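Local structure of beta-phenylalanine aminotransferase (Variovorax paradoxus, 4AO9) at residues S233-P237 / F371-G375. The protein catalyses the pyridoxal-5'-phosphate-dependent transfer of the amino group of beta-phenylalanine to a keto acid, as a class III aminotransferase. Numbering follows the deposited sequence.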
loop_
_atom_site.group_PDB
_atom_site.type_symbol
_atom_site.label_atom_id
_atom_site.label_comp_id
_atom_site.label_asym_id
_atom_site.label_seq_id
_atom_site.Cartn_x
_atom_site.Cartn_y
_atom_site.Cartn_z
ATOM N N SER A 233 -2.412 8.894 18.671
ATOM C CA SER A 233 -2.865 8.907 20.064
ATOM C C SER A 233 -3.025 10.324 20.614
ATOM O O SER A 233 -3.607 10.492 21.685
ATOM C CB SER A 233 -1.928 8.115 20.972
ATOM O OG SER A 233 -0.719 8.830 21.176
ATOM N N GLY A 234 -2.486 11.326 19.911
ATOM C CA GLY A 234 -2.698 12.732 20.304
ATOM C C GLY A 234 -1.482 13.651 20.346
ATOM O O GLY A 234 -1.441 14.581 21.170
ATOM N N CYS A 235 -0.495 13.421 19.472
ATOM C CA CYS A 235 0.742 14.231 19.467
ATOM C C CYS A 235 1.386 14.278 20.854
ATOM O O CYS A 235 1.520 15.344 21.473
ATOM C CB CYS A 235 0.490 15.645 18.933
ATOM S SG CYS A 235 -0.009 15.666 17.218
ATOM N N ILE A 236 1.785 13.097 21.320
ATOM C CA ILE A 236 2.384 12.912 22.636
ATOM C C ILE A 236 3.893 12.694 22.470
ATOM O O ILE A 236 4.322 11.630 22.029
ATOM C CB ILE A 236 1.763 11.697 23.364
ATOM C CG1 ILE A 236 0.232 11.794 23.381
ATOM C CG2 ILE A 236 2.350 11.573 24.774
ATOM C CD1 ILE A 236 -0.469 10.658 24.110
ATOM N N PRO A 237 4.714 13.703 22.808
ATOM C CA PRO A 237 6.163 13.550 22.684
ATOM C C PRO A 237 6.717 12.426 23.545
ATOM O O PRO A 237 6.340 12.282 24.718
ATOM C CB PRO A 237 6.699 14.910 23.166
ATOM C CG PRO A 237 5.578 15.842 22.872
ATOM C CD PRO A 237 4.358 15.067 23.240
ATOM N N PHE A 371 -2.866 22.104 24.084
ATOM C CA PHE A 371 -2.399 21.552 22.823
ATOM C C PHE A 371 -1.045 20.909 23.058
ATOM O O PHE A 371 -0.123 21.554 23.553
ATOM C CB PHE A 371 -2.306 22.656 21.770
ATOM C CG PHE A 371 -3.646 23.145 21.293
ATOM C CD1 PHE A 371 -4.423 23.996 22.090
ATOM C CD2 PHE A 371 -4.147 22.746 20.051
ATOM C CE1 PHE A 371 -5.672 24.438 21.652
ATOM C CE2 PHE A 371 -5.387 23.200 19.605
ATOM C CZ PHE A 371 -6.153 24.044 20.407
ATOM N N THR A 372 -0.947 19.622 22.743
ATOM C CA THR A 372 0.306 18.878 22.876
ATOM C C THR A 372 0.949 18.690 21.506
ATOM O O THR A 372 0.255 18.704 20.492
ATOM C CB THR A 372 0.091 17.496 23.552
ATOM O OG1 THR A 372 -0.881 16.729 22.827
ATOM C CG2 THR A 372 -0.394 17.672 24.984
ATOM N N GLY A 373 2.264 18.527 21.478
ATOM C CA GLY A 373 2.951 18.189 20.235
ATOM C C GLY A 373 4.315 18.820 20.100
ATOM O O GLY A 373 4.914 19.257 21.095
ATOM N N ILE A 374 4.804 18.845 18.862
ATOM C CA ILE A 374 6.135 19.340 18.521
ATOM C C ILE A 374 6.045 20.048 17.184
ATOM O O ILE A 374 5.407 19.548 16.249
ATOM C CB ILE A 374 7.159 18.177 18.365
ATOM C CG1 ILE A 374 7.309 17.385 19.668
ATOM C CG2 ILE A 374 8.525 18.719 17.903
ATOM C CD1 ILE A 374 8.068 16.062 19.515
ATOM N N GLY A 375 6.657 21.221 17.082
ATOM C CA GLY A 375 6.781 21.883 15.786
ATOM C C GLY A 375 5.454 22.090 15.082
ATOM O O GLY A 375 4.523 22.649 15.651
#
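Cys235 and Gly373 bring the two backbones closest, their CA atoms 4.6 Å apart, while the short runs 234-237 and 372-374 run at 52° to one another. The first run contains a G1 beta bulge, Cys235 and Ile236 being set against the single residue Gln230 of the small hairpin after strand 221-226; the second is an outer strand of the three-stranded antiparallel sheet near the C-terminus. In this fold type I aminotransferase the contact therefore joins the large, cofactor-binding part of the subunit to its C-terminal part, with the Cys235 side chain about 10 Å from the bound pyridoxal phosphate.

Thr372 supplies the polar link. With chi1 at 56°, its OG1 sits between its own backbone N and carbonyl carbon and faces two consecutive carbonyls, those of Gly234 and Cys235: Gly234 O is 2.8 Å from Thr372 OG1, and Cys235 O is 3.1 Å from that same hydroxyl. The one hydroxyl thus lies within hydrogen-bonding distance of both carbonyl oxygens. Gly234 O also accepts a hydrogen bond from His381 NE2, on the adjoining strand 377-381, so this buried carbonyl has a second polar neighbour.

Beside the hydroxyl, Cys235 O leans over the strand backbone and makes a bent CA-H...O contact with Gly373 CA at 3.4 Å. With no side chain at Gly373, Cys235 CB can settle against the strand backbone, 3.4 Å from Thr372 O. Farther along, Pro237 and Ile374 pass flank to flank, their side chains pointing opposite ways. The extended Ile374 chain (chi2 168°) lies along the proline ring: its CG1 is 4.0 Å from Pro237 CG, and its terminal CD1 reaches 4.1 Å from Pro237 CB.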